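Local atomic coordinates of Kiaa0380 (PDB entry 1HTJ), a protein that is a Rho guanine nucleotide exchange factor whose RGS-like domain probably links heterotrimeric G protein signalling to Rho GTPases. Residues Y50-A55 against D179-Y184; L44-R49 against Y151-L156; A105-R110 against G119-A124; E67-A72 against E115-V120. The protein carries 3 engineered substitutions. All blocks are in the same frame, centred on the assembly; numbering follows the deposited sequence.

All four contacts lie in one all-helical RGS-like domain and fall into two groups on opposite sides of its centre. Contacts 1 and 2 have centres about 13 Å apart and share helix 41-54: its last turns meet the end of helix 163-182 in contact 1, and its middle meets the loop 151-156 in contact 2. Tyr50 packing on Tyr151, and Ile180 on Arg49, bring the two together. Contacts 3 and 4, with centres about 9 Å apart, both use the start of helix 118-144 and share Gly119 and Val120. Between the groups, contacts 2 and 4 come within about 9 Å at their nearest atoms, without touching.

Contact 1. Residues Y50-A55 against D179-Y184; sequences YIFSQA and DILSAY. Engineered in segment 179-184: Ala183 (natural residue Lys).
Phe52, near the end of helix 41-54, packs against Ile180 and Leu181 in the last turns of helix 163-182, joining two helix ends of the all-helical RGS-like fold. The apolar part is a small greasy patch. CD1 and CE1 of the Phe52 ring lie obliquely against CG and CD2 of Leu181, with CD1 of Phe52 3.6 Å from CD2 of Leu181. Nearer the backbone, CB of Phe52 meets CG2 of Ile180 at 3.8 Å, while the longer branch of Ile180 reaches past it and sets CD1 3.4 Å from OG of Ser53. A beta-branched residue suits this place because CG2 can rest on Phe52 while CG1 carries CD1 out to Ser53. That serine hydroxyl is not left facing only carbon: with OG beside its own backbone N (chi1 -58°), it turns back to bond the carbonyl of Arg49. Met192 and Leu196 of helix 186-202 also touch Phe52.

The polar part is a single hydrogen bond from Tyr184, farther along the chain. The tyrosine OH donates to O of Phe52 at 2.7 Å, approaching 30° out of the carbonyl plane. A phenylalanine in place of Tyr184 would keep the ring but would probably leave the carbonyl of Phe52 without this donor near the end of helix 41-54. O of Ile180 sits over the centre of one face of the Tyr184 ring, 3.8 Å from its plane.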
loop_
_atom_site.group_PDB
_atom_site.type_symbol
_atom_site.label_atom_id
_atom_site.label_comp_id
_atom_site.label_asym_id
_atom_site.label_seq_id
_atom_site.Cartn_x
_atom_site.Cartn_y
_atom_site.Cartn_z
ATOM N N TYR A 50 -5.752 -5.489 -7.972
ATOM C CA TYR A 50 -6.349 -4.640 -8.982
ATOM C C TYR A 50 -5.360 -3.514 -9.278
ATOM O O TYR A 50 -5.017 -3.259 -10.436
ATOM C CB TYR A 50 -7.686 -4.052 -8.493
ATOM C CG TYR A 50 -8.124 -2.847 -9.311
ATOM C CD1 TYR A 50 -8.511 -2.983 -10.648
ATOM C CD2 TYR A 50 -8.045 -1.556 -8.778
ATOM C CE1 TYR A 50 -8.795 -1.849 -11.438
ATOM C CE2 TYR A 50 -8.320 -0.430 -9.550
ATOM C CZ TYR A 50 -8.688 -0.574 -10.880
ATOM O OH TYR A 50 -8.892 0.561 -11.652
ATOM N N ILE A 51 -4.891 -2.852 -8.228
ATOM C CA ILE A 51 -3.946 -1.753 -8.389
ATOM C C ILE A 51 -2.724 -2.191 -9.202
ATOM O O ILE A 51 -2.405 -1.603 -10.235
ATOM C CB ILE A 51 -3.435 -1.242 -7.023
ATOM C CG1 ILE A 51 -4.599 -0.725 -6.165
ATOM C CG2 ILE A 51 -2.365 -0.169 -7.246
ATOM C CD1 ILE A 51 -5.284 0.511 -6.688
ATOM N N PHE A 52 -2.040 -3.226 -8.724
ATOM C CA PHE A 52 -0.840 -3.715 -9.393
ATOM C C PHE A 52 -1.071 -4.066 -10.862
ATOM O O PHE A 52 -0.188 -3.859 -11.692
ATOM C CB PHE A 52 -0.268 -4.928 -8.657
ATOM C CG PHE A 52 0.523 -4.576 -7.417
ATOM C CD1 PHE A 52 1.521 -5.439 -6.946
ATOM C CD2 PHE A 52 0.268 -3.401 -6.713
ATOM C CE1 PHE A 52 2.247 -5.136 -5.796
ATOM C CE2 PHE A 52 0.997 -3.088 -5.550
ATOM C CZ PHE A 52 1.982 -3.955 -5.098
ATOM N N SER A 53 -2.263 -4.583 -11.168
ATOM C CA SER A 53 -2.613 -4.969 -12.532
ATOM C C SER A 53 -3.027 -3.841 -13.459
ATOM O O SER A 53 -2.688 -3.872 -14.637
ATOM C CB SER A 53 -3.775 -5.968 -12.537
ATOM O OG SER A 53 -3.482 -7.133 -11.784
ATOM N N GLN A 54 -3.753 -2.849 -12.943
ATOM C CA GLN A 54 -4.294 -1.795 -13.814
ATOM C C GLN A 54 -3.990 -0.343 -13.527
ATOM O O GLN A 54 -4.158 0.491 -14.406
ATOM C CB GLN A 54 -5.828 -1.882 -13.855
ATOM C CG GLN A 54 -6.402 -3.251 -13.674
ATOM C CD GLN A 54 -6.563 -3.971 -14.984
ATOM O OE1 GLN A 54 -5.755 -3.803 -15.902
ATOM N NE2 GLN A 54 -7.607 -4.793 -15.084
ATOM N N ALA A 55 -3.577 -0.015 -12.317
ATOM C CA ALA A 55 -3.360 1.382 -11.987
ATOM C C ALA A 55 -1.960 1.739 -11.525
ATOM O O ALA A 55 -1.034 0.920 -11.565
ATOM C CB ALA A 55 -4.381 1.797 -10.923
ATOM N N ASP A 179 3.318 -12.735 -8.098
ATOM C CA ASP A 179 3.261 -13.243 -9.462
ATOM C C ASP A 179 3.033 -12.081 -10.416
ATOM O O ASP A 179 3.633 -12.028 -11.480
ATOM C CB ASP A 179 2.149 -14.274 -9.618
ATOM C CG ASP A 179 2.533 -15.621 -9.039
ATOM O OD1 ASP A 179 3.745 -15.904 -8.997
ATOM O OD2 ASP A 179 1.632 -16.392 -8.642
ATOM N N ILE A 180 2.176 -11.143 -10.028
ATOM C CA ILE A 180 1.915 -9.988 -10.874
ATOM C C ILE A 180 3.221 -9.208 -11.068
ATOM O O ILE A 180 3.559 -8.815 -12.195
ATOM C CB ILE A 180 0.817 -9.062 -10.244
ATOM C CG1 ILE A 180 -0.528 -9.806 -10.206
ATOM C CG2 ILE A 180 0.678 -7.772 -11.042
ATOM C CD1 ILE A 180 -1.678 -9.000 -9.600
ATOM N N LEU A 181 3.961 -9.004 -9.974
ATOM C CA LEU A 181 5.231 -8.260 -10.015
ATOM C C LEU A 181 6.342 -8.956 -10.794
ATOM O O LEU A 181 7.197 -8.293 -11.381
ATOM C CB LEU A 181 5.746 -7.977 -8.597
ATOM C CG LEU A 181 4.916 -7.089 -7.670
ATOM C CD1 LEU A 181 5.563 -6.999 -6.294
ATOM C CD2 LEU A 181 4.801 -5.713 -8.284
ATOM N N SER A 182 6.337 -10.286 -10.804
ATOM C CA SER A 182 7.379 -11.035 -11.512
ATOM C C SER A 182 7.478 -10.667 -12.999
ATOM O O SER A 182 8.531 -10.824 -13.620
ATOM C CB SER A 182 7.114 -12.538 -11.408
ATOM O OG SER A 182 6.004 -12.908 -12.207
ATOM N N ALA A 183 6.371 -10.181 -13.546
ATOM C CA ALA A 183 6.283 -9.812 -14.946
ATOM C C ALA A 183 6.678 -8.369 -15.248
ATOM O O ALA A 183 6.791 -7.998 -16.411
ATOM C CB ALA A 183 4.867 -10.069 -15.441
ATOM N N TYR A 184 6.892 -7.555 -14.213
ATOM C CA TYR A 184 7.252 -6.149 -14.434
ATOM C C TYR A 184 8.770 -5.867 -14.486
ATOM O O TYR A 184 9.588 -6.669 -14.010
ATOM C CB TYR A 184 6.578 -5.273 -13.364
ATOM C CG TYR A 184 5.056 -5.271 -13.435
ATOM C CD1 TYR A 184 4.285 -4.725 -12.403
ATOM C CD2 TYR A 184 4.388 -5.807 -14.551
ATOM C CE1 TYR A 184 2.891 -4.713 -12.474
ATOM C CE2 TYR A 184 3.003 -5.799 -14.641
ATOM C CZ TYR A 184 2.251 -5.252 -13.600
ATOM O OH TYR A 184 0.870 -5.256 -13.697
#

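Contact 2. Residues L44-R49 against Y151-L156; sequences LGVFLR and YGENDL
Arg49 lays its guanidinium flat over the peptide that joins Tyr151 to Gly152: C of Tyr151 and N of Gly152 both lie 3.5 Å above the centre of that plane. A bend at chi3 (65°) turns the end of the arginine chain, and NH1 comes within 3.3 Å of CA of Gly152. A side chain at position 152 would run into this nitrogen, and the backbone angles there also favour glycine. At the edge of the guanidinium, OD2 of Asp155 lies 4.3 Å from NH1, beyond a salt bridge; Gln173 bonds to both groups, and Lys172 pairs with Asp155.

In this way the loop 151-156, between helices 118-144 and 163-182 of the RGS-like domain, is pressed against the flank of helix 41-54. Val46 straddles O of Tyr151, CG1 turning on to Glu153 and CG2 to Leu156. Its CG1 is 3.3 Å from O of Tyr151 and meets CG of Glu153 at 3.5 Å, the two side chains crossing at about a right angle. The other methyl, CG2, rests 4.0 Å from CG of Leu156. A branched, compact residue suits this spot because each methyl reaches a further partner beyond the shared carbonyl. OE2 of Glu153 takes a hydrogen bond with Tyr139 and a salt bridge with Arg143.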
loop_
_atom_site.group_PDB
_atom_site.type_symbol
_atom_site.label_atom_id
_atom_site.label_comp_id
_atom_site.label_asym_id
_atom_site.label_seq_id
_atom_site.Cartn_x
_atom_site.Cartn_y
_atom_site.Cartn_z
ATOM N N LEU A 44 -7.406 -5.871 1.448
ATOM C CA LEU A 44 -6.373 -4.976 0.968
ATOM C C LEU A 44 -5.626 -5.681 -0.153
ATOM O O LEU A 44 -5.304 -5.080 -1.170
ATOM C CB LEU A 44 -5.407 -4.629 2.103
ATOM C CG LEU A 44 -4.319 -3.610 1.744
ATOM C CD1 LEU A 44 -4.955 -2.265 1.469
ATOM C CD2 LEU A 44 -3.317 -3.491 2.898
ATOM N N GLY A 45 -5.355 -6.961 0.047
ATOM C CA GLY A 45 -4.664 -7.753 -0.949
ATOM C C GLY A 45 -5.446 -7.787 -2.248
ATOM O O GLY A 45 -4.890 -7.555 -3.315
ATOM N N VAL A 46 -6.739 -8.075 -2.166
ATOM C CA VAL A 46 -7.578 -8.112 -3.355
ATOM C C VAL A 46 -7.472 -6.747 -4.058
ATOM O O VAL A 46 -7.197 -6.672 -5.254
ATOM C CB VAL A 46 -9.062 -8.386 -2.980
ATOM C CG1 VAL A 46 -9.963 -8.155 -4.183
ATOM C CG2 VAL A 46 -9.213 -9.812 -2.474
ATOM N N PHE A 47 -7.686 -5.677 -3.303
ATOM C CA PHE A 47 -7.610 -4.332 -3.842
ATOM C C PHE A 47 -6.247 -4.063 -4.485
ATOM O O PHE A 47 -6.160 -3.431 -5.544
ATOM C CB PHE A 47 -7.893 -3.319 -2.721
ATOM C CG PHE A 47 -7.899 -1.870 -3.175
ATOM C CD1 PHE A 47 -8.540 -1.495 -4.362
ATOM C CD2 PHE A 47 -7.270 -0.880 -2.408
ATOM C CE1 PHE A 47 -8.555 -0.163 -4.779
ATOM C CE2 PHE A 47 -7.279 0.448 -2.812
ATOM C CZ PHE A 47 -7.928 0.810 -4.011
ATOM N N LEU A 48 -5.187 -4.561 -3.856
ATOM C CA LEU A 48 -3.835 -4.357 -4.360
ATOM C C LEU A 48 -3.612 -5.084 -5.686
ATOM O O LEU A 48 -2.912 -4.596 -6.566
ATOM C CB LEU A 48 -2.813 -4.811 -3.305
ATOM C CG LEU A 48 -2.556 -3.817 -2.162
ATOM C CD1 LEU A 48 -1.758 -4.474 -1.052
ATOM C CD2 LEU A 48 -1.782 -2.637 -2.707
ATOM N N ARG A 49 -4.219 -6.249 -5.835
ATOM C CA ARG A 49 -4.080 -7.003 -7.075
ATOM C C ARG A 49 -4.641 -6.170 -8.226
ATOM O O ARG A 49 -4.074 -6.134 -9.310
ATOM C CB ARG A 49 -4.815 -8.351 -6.958
ATOM C CG ARG A 49 -4.076 -9.316 -6.048
ATOM C CD ARG A 49 -4.828 -10.604 -5.813
ATOM N NE ARG A 49 -4.978 -11.396 -7.023
ATOM C CZ ARG A 49 -5.399 -12.661 -7.030
ATOM N NH1 ARG A 49 -5.711 -13.261 -5.898
ATOM N NH2 ARG A 49 -5.499 -13.336 -8.167
ATOM N N TYR A 151 -9.515 -10.771 -9.217
ATOM C CA TYR A 151 -8.569 -10.216 -8.273
ATOM C C TYR A 151 -8.512 -10.879 -6.912
ATOM O O TYR A 151 -8.059 -10.254 -5.955
ATOM C CB TYR A 151 -8.861 -8.742 -8.099
ATOM C CG TYR A 151 -8.917 -8.023 -9.416
ATOM C CD1 TYR A 151 -10.139 -7.764 -10.048
ATOM C CD2 TYR A 151 -7.747 -7.615 -10.043
ATOM C CE1 TYR A 151 -10.186 -7.111 -11.267
ATOM C CE2 TYR A 151 -7.779 -6.970 -11.256
ATOM C CZ TYR A 151 -8.998 -6.718 -11.865
ATOM O OH TYR A 151 -9.003 -6.076 -13.089
ATOM N N GLY A 152 -8.976 -12.130 -6.827
ATOM C CA GLY A 152 -8.944 -12.869 -5.577
ATOM C C GLY A 152 -10.195 -12.840 -4.703
ATOM O O GLY A 152 -10.193 -13.402 -3.604
ATOM N N GLU A 153 -11.275 -12.221 -5.167
ATOM C CA GLU A 153 -12.464 -12.139 -4.330
ATOM C C GLU A 153 -13.089 -13.467 -3.962
ATOM O O GLU A 153 -13.870 -13.539 -3.026
ATOM C CB GLU A 153 -13.505 -11.201 -4.945
ATOM C CG GLU A 153 -13.046 -9.758 -4.891
ATOM C CD GLU A 153 -14.168 -8.782 -4.638
ATOM O OE1 GLU A 153 -15.179 -9.199 -4.048
ATOM O OE2 GLU A 153 -14.036 -7.599 -5.012
ATOM N N ASN A 154 -12.743 -14.529 -4.673
ATOM C CA ASN A 154 -13.292 -15.826 -4.317
ATOM C C ASN A 154 -12.794 -16.211 -2.939
ATOM O O ASN A 154 -13.565 -16.658 -2.094
ATOM C CB ASN A 154 -12.867 -16.888 -5.327
ATOM C CG ASN A 154 -13.830 -16.985 -6.482
ATOM O OD1 ASN A 154 -14.729 -16.150 -6.625
ATOM N ND2 ASN A 154 -13.656 -18.002 -7.318
ATOM N N ASP A 155 -11.498 -16.012 -2.713
ATOM C CA ASP A 155 -10.888 -16.355 -1.442
ATOM C C ASP A 155 -11.532 -15.624 -0.284
ATOM O O ASP A 155 -11.443 -16.075 0.846
ATOM C CB ASP A 155 -9.394 -16.047 -1.477
ATOM C CG ASP A 155 -8.716 -16.625 -2.702
ATOM O OD1 ASP A 155 -9.093 -17.748 -3.094
ATOM O OD2 ASP A 155 -7.808 -15.961 -3.263
ATOM N N LEU A 156 -12.181 -14.496 -0.560
ATOM C CA LEU A 156 -12.834 -13.724 0.493
ATOM C C LEU A 156 -14.007 -14.503 1.066
ATOM O O LEU A 156 -14.406 -14.281 2.207
ATOM C CB LEU A 156 -13.334 -12.377 -0.041
ATOM C CG LEU A 156 -12.300 -11.308 -0.406
ATOM C CD1 LEU A 156 -13.009 -9.986 -0.595
ATOM C CD2 LEU A 156 -11.265 -11.175 0.690
#

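Contact 3. Residues A105-R110 against G119-A124; sequences AEIDSR and GVLCEA
Val120 is the main bump of this contact, pushed into a hollow on helix 101-112 formed by Glu106, Ile107 and Arg110. Two successive helices of the RGS-like domain, 101-112 and 118-144, pack here as a roughly antiparallel pair joined by a short connection. The valine methyls divide the work. CG1 faces CB of Glu106 at 3.9 Å, and CG2 presses on CG1 of Ile107 at 3.4 Å, tighter than usual for two carbons. The aliphatic part of Arg110 walls the third side, with CD 3.9 Å from CG2 of Val120. Beta-branching makes Val120 broad close to the backbone, which fits a hollow whose walls stand this near.

Ile107 answers with a bump of its own. With chi2 at 176° its chain runs out straight past Val120, the two side chains sliding by in opposite directions, and CD1 ends 3.7 Å from CB of Ala124. The small alanine gives that methyl a shallow place to land, and CD2 of Leu121 lies 4.1 Å from the same CD1. At the rim, Arg110 and Glu106 of the same helix form a salt bridge of weak bonds, NE to OE1 at 3.3 Å.

The segments cross at 140°, axes 9.5 Å apart. Phe62 of helix 58-69 touches Leu121 and Ala124, and Leu89 of helix 76-89 touches Ile107.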
loop_
_atom_site.group_PDB
_atom_site.type_symbol
_atom_site.label_atom_id
_atom_site.label_comp_id
_atom_site.label_asym_id
_atom_site.label_seq_id
_atom_site.Cartn_x
_atom_site.Cartn_y
_atom_site.Cartn_z
ATOM N N ALA A 105 9.972 19.734 0.714
ATOM C CA ALA A 105 11.188 20.255 1.329
ATOM C C ALA A 105 11.334 19.835 2.786
ATOM O O ALA A 105 12.410 19.424 3.207
ATOM C CB ALA A 105 11.212 21.778 1.221
ATOM N N GLU A 106 10.255 19.956 3.552
ATOM C CA GLU A 106 10.261 19.577 4.962
ATOM C C GLU A 106 10.562 18.088 5.099
ATOM O O GLU A 106 11.409 17.679 5.895
ATOM C CB GLU A 106 8.896 19.868 5.590
ATOM C CG GLU A 106 8.819 21.105 6.473
ATOM C CD GLU A 106 9.263 20.845 7.900
ATOM O OE1 GLU A 106 10.470 20.638 8.121
ATOM O OE2 GLU A 106 8.401 20.846 8.803
ATOM N N ILE A 107 9.847 17.281 4.320
ATOM C CA ILE A 107 10.024 15.832 4.350
ATOM C C ILE A 107 11.449 15.449 3.973
ATOM O O ILE A 107 12.077 14.647 4.659
ATOM C CB ILE A 107 9.013 15.141 3.412
ATOM C CG1 ILE A 107 7.625 15.174 4.057
ATOM C CG2 ILE A 107 9.425 13.715 3.142
ATOM C CD1 ILE A 107 6.524 14.618 3.185
ATOM N N ASP A 108 11.964 16.041 2.899
ATOM C CA ASP A 108 13.322 15.760 2.454
ATOM C C ASP A 108 14.323 16.002 3.583
ATOM O O ASP A 108 15.150 15.140 3.895
ATOM C CB ASP A 108 13.677 16.646 1.260
ATOM C CG ASP A 108 15.111 16.442 0.778
ATOM O OD1 ASP A 108 15.799 15.507 1.257
ATOM O OD2 ASP A 108 15.552 17.220 -0.098
ATOM N N SER A 109 14.240 17.183 4.187
ATOM C CA SER A 109 15.124 17.563 5.276
ATOM C C SER A 109 15.103 16.555 6.430
ATOM O O SER A 109 16.135 15.986 6.786
ATOM C CB SER A 109 14.732 18.951 5.783
ATOM O OG SER A 109 15.633 19.405 6.771
ATOM N N ARG A 110 13.929 16.325 7.005
ATOM C CA ARG A 110 13.802 15.395 8.121
ATOM C C ARG A 110 14.256 13.971 7.818
ATOM O O ARG A 110 15.108 13.430 8.516
ATOM C CB ARG A 110 12.358 15.361 8.609
ATOM C CG ARG A 110 11.885 16.663 9.198
ATOM C CD ARG A 110 10.388 16.654 9.377
ATOM N NE ARG A 110 9.928 17.909 9.947
ATOM C CZ ARG A 110 10.035 18.228 11.231
ATOM N NH1 ARG A 110 10.583 17.371 12.086
ATOM N NH2 ARG A 110 9.600 19.411 11.657
ATOM N N GLY A 119 4.859 13.616 11.290
ATOM C CA GLY A 119 3.935 14.700 11.038
ATOM C C GLY A 119 3.795 15.032 9.571
ATOM O O GLY A 119 2.689 15.025 9.023
ATOM N N VAL A 120 4.921 15.334 8.932
ATOM C CA VAL A 120 4.922 15.670 7.523
ATOM C C VAL A 120 4.454 14.479 6.675
ATOM O O VAL A 120 3.724 14.662 5.705
ATOM C CB VAL A 120 6.326 16.132 7.067
ATOM C CG1 VAL A 120 6.680 17.439 7.735
ATOM C CG2 VAL A 120 7.360 15.093 7.419
ATOM N N LEU A 121 4.859 13.265 7.039
ATOM C CA LEU A 121 4.427 12.103 6.271
ATOM C C LEU A 121 2.913 11.986 6.340
ATOM O O LEU A 121 2.268 11.614 5.357
ATOM C CB LEU A 121 5.109 10.822 6.767
ATOM C CG LEU A 121 6.538 10.696 6.211
ATOM C CD1 LEU A 121 7.191 9.412 6.658
ATOM C CD2 LEU A 121 6.489 10.757 4.701
ATOM N N CYS A 122 2.347 12.329 7.497
ATOM C CA CYS A 122 0.900 12.300 7.684
ATOM C C CYS A 122 0.322 13.349 6.733
ATOM O O CYS A 122 -0.712 13.137 6.096
ATOM C CB CYS A 122 0.559 12.651 9.131
ATOM S SG CYS A 122 -1.050 12.057 9.693
ATOM N N GLU A 123 1.002 14.485 6.633
ATOM C CA GLU A 123 0.554 15.536 5.731
ATOM C C GLU A 123 0.632 15.013 4.295
ATOM O O GLU A 123 -0.220 15.328 3.470
ATOM C CB GLU A 123 1.441 16.782 5.859
ATOM C CG GLU A 123 1.130 17.684 7.051
ATOM C CD GLU A 123 2.095 18.862 7.157
ATOM O OE1 GLU A 123 2.197 19.640 6.180
ATOM O OE2 GLU A 123 2.751 19.006 8.219
ATOM N N ALA A 124 1.668 14.221 4.010
ATOM C CA ALA A 124 1.867 13.664 2.675
ATOM C C ALA A 124 0.766 12.663 2.365
ATOM O O ALA A 124 0.216 12.656 1.271
ATOM C CB ALA A 124 3.244 12.999 2.571
#

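Contact 4. Residues E67-A72 against E115-V120; sequences EVYQQA and EDARGV
Tyr69 meets Ala117, and Gln70 meets Arg118, where the C-terminal end of helix 58-69 joins the N-terminal start of helix 118-144 within the helical RGS-like domain. The phenol OH of Tyr69 accepts a hydrogen bond from N of Ala117, the N-cap residue, at 3.3 Å with a nearly straight N-H...O angle of 164°. The same oxygen is 2.5 Å from a water that also donates to O of Glu115, so the hydroxyl and that carbonyl share a bridge. With CG anti to the backbone N (chi1 179°), the ring of Tyr69 is carried out to this point; the backbone N of Arg118 lies at its edge, and its CE2 lies 3.6 Å from CG of Arg118.

Gln70 extends its amide alongside Arg118 in the opposite direction, and NE2 donates to O of Arg118 at 2.7 Å, 26° out of the carbonyl plane. An amide suits this place because it offers an N-H to a main-chain carbonyl in the helix's first turn. The extended Arg118 then lays a guanidinium face over C of Gln70, while O of Ala72 lies at its edge, 2.7 Å from NH2 but at an angle too poor for a hydrogen bond. With an alanine at Arg118, the Gln70 peptide would probably lose its cover and O of Ala72 the positive charge beside it.

Ser77 and Ile84 of helix 76-89 touch Tyr69, Leu111 of helix 101-112 touches Ala117, and Gln125 touches Gln70.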
loop_
_atom_site.group_PDB
_atom_site.type_symbol
_atom_site.label_atom_id
_atom_site.label_comp_id
_atom_site.label_asym_id
_atom_site.label_seq_id
_atom_site.Cartn_x
_atom_site.Cartn_y
_atom_site.Cartn_z
ATOM N N GLU A 67 2.213 4.783 6.652
ATOM C CA GLU A 67 1.420 4.234 7.739
ATOM C C GLU A 67 2.331 3.372 8.625
ATOM O O GLU A 67 2.305 3.493 9.851
ATOM C CB GLU A 67 0.277 3.403 7.160
ATOM C CG GLU A 67 -0.847 3.094 8.127
ATOM C CD GLU A 67 -1.528 4.341 8.678
ATOM O OE1 GLU A 67 -1.396 5.436 8.074
ATOM O OE2 GLU A 67 -2.212 4.210 9.719
ATOM N N VAL A 68 3.146 2.516 8.014
ATOM C CA VAL A 68 4.063 1.679 8.789
ATOM C C VAL A 68 5.084 2.544 9.524
ATOM O O VAL A 68 5.416 2.277 10.682
ATOM C CB VAL A 68 4.859 0.707 7.901
ATOM C CG1 VAL A 68 5.871 -0.052 8.748
ATOM C CG2 VAL A 68 3.906 -0.257 7.196
ATOM N N TYR A 69 5.584 3.570 8.836
ATOM C CA TYR A 69 6.577 4.472 9.408
ATOM C C TYR A 69 6.123 5.075 10.739
ATOM O O TYR A 69 6.867 5.080 11.715
ATOM C CB TYR A 69 6.878 5.612 8.439
ATOM C CG TYR A 69 7.881 6.616 8.974
ATOM C CD1 TYR A 69 9.250 6.427 8.792
ATOM C CD2 TYR A 69 7.457 7.753 9.673
ATOM C CE1 TYR A 69 10.173 7.343 9.282
ATOM C CE2 TYR A 69 8.373 8.674 10.169
ATOM C CZ TYR A 69 9.729 8.461 9.968
ATOM O OH TYR A 69 10.641 9.366 10.444
ATOM N N GLN A 70 4.899 5.587 10.755
ATOM C CA GLN A 70 4.333 6.216 11.936
ATOM C C GLN A 70 4.004 5.239 13.049
ATOM O O GLN A 70 3.220 5.560 13.934
ATOM C CB GLN A 70 3.065 6.970 11.556
ATOM C CG GLN A 70 3.295 8.061 10.544
ATOM C CD GLN A 70 2.003 8.680 10.084
ATOM O OE1 GLN A 70 1.091 7.980 9.643
ATOM N NE2 GLN A 70 1.909 9.997 10.181
ATOM N N GLN A 71 4.605 4.056 13.017
ATOM C CA GLN A 71 4.337 3.044 14.031
ATOM C C GLN A 71 5.560 2.155 14.221
ATOM O O GLN A 71 5.482 1.096 14.848
ATOM C CB GLN A 71 3.140 2.193 13.594
ATOM C CG GLN A 71 1.841 2.982 13.434
ATOM C CD GLN A 71 0.855 2.339 12.463
ATOM O OE1 GLN A 71 0.615 1.125 12.508
ATOM N NE2 GLN A 71 0.268 3.155 11.583
ATOM N N ALA A 72 6.690 2.595 13.677
ATOM C CA ALA A 72 7.928 1.829 13.769
ATOM C C ALA A 72 8.825 2.314 14.907
ATOM O O ALA A 72 8.678 3.445 15.385
ATOM C CB ALA A 72 8.681 1.912 12.441
ATOM N N GLU A 115 15.291 12.489 11.087
ATOM C CA GLU A 115 14.494 13.187 12.087
ATOM C C GLU A 115 13.083 12.615 12.079
ATOM O O GLU A 115 12.781 11.716 11.296
ATOM C CB GLU A 115 14.441 14.686 11.779
ATOM C CG GLU A 115 15.678 15.450 12.201
ATOM C CD GLU A 115 15.728 16.853 11.617
ATOM O OE1 GLU A 115 14.714 17.586 11.697
ATOM O OE2 GLU A 115 16.795 17.222 11.083
ATOM N N ASP A 116 12.222 13.143 12.944
ATOM C CA ASP A 116 10.846 12.672 13.037
ATOM C C ASP A 116 9.987 13.268 11.938
ATOM O O ASP A 116 9.647 14.452 11.976
ATOM C CB ASP A 116 10.252 13.035 14.395
ATOM C CG ASP A 116 8.790 12.659 14.504
ATOM O OD1 ASP A 116 8.473 11.470 14.290
ATOM O OD2 ASP A 116 7.960 13.546 14.801
ATOM N N ALA A 117 9.625 12.440 10.964
ATOM C CA ALA A 117 8.814 12.900 9.847
ATOM C C ALA A 117 7.373 12.393 9.909
ATOM O O ALA A 117 6.628 12.523 8.945
ATOM C CB ALA A 117 9.468 12.484 8.531
ATOM N N ARG A 118 6.979 11.826 11.043
ATOM C CA ARG A 118 5.622 11.317 11.193
ATOM C C ARG A 118 4.587 12.387 10.869
ATOM O O ARG A 118 3.572 12.108 10.232
ATOM C CB ARG A 118 5.404 10.799 12.612
ATOM C CG ARG A 118 6.352 9.684 12.986
ATOM C CD ARG A 118 5.932 8.977 14.253
ATOM N NE ARG A 118 6.779 7.809 14.493
ATOM C CZ ARG A 118 6.540 6.869 15.411
ATOM N NH1 ARG A 118 5.464 6.952 16.192
ATOM N NH2 ARG A 118 7.382 5.845 15.549
ATOM N N GLY A 119 4.859 13.616 11.290
ATOM C CA GLY A 119 3.935 14.700 11.038
ATOM C C GLY A 119 3.795 15.032 9.571
ATOM O O GLY A 119 2.689 15.025 9.023
ATOM N N VAL A 120 4.921 15.334 8.932
ATOM C CA VAL A 120 4.922 15.670 7.523
ATOM C C VAL A 120 4.454 14.479 6.675
ATOM O O VAL A 120 3.724 14.662 5.705
ATOM C CB VAL A 120 6.326 16.132 7.067
ATOM C CG1 VAL A 120 6.680 17.439 7.735
ATOM C CG2 VAL A 120 7.360 15.093 7.419
HETATM O O HOH W 1 13.102 9.404 10.186
#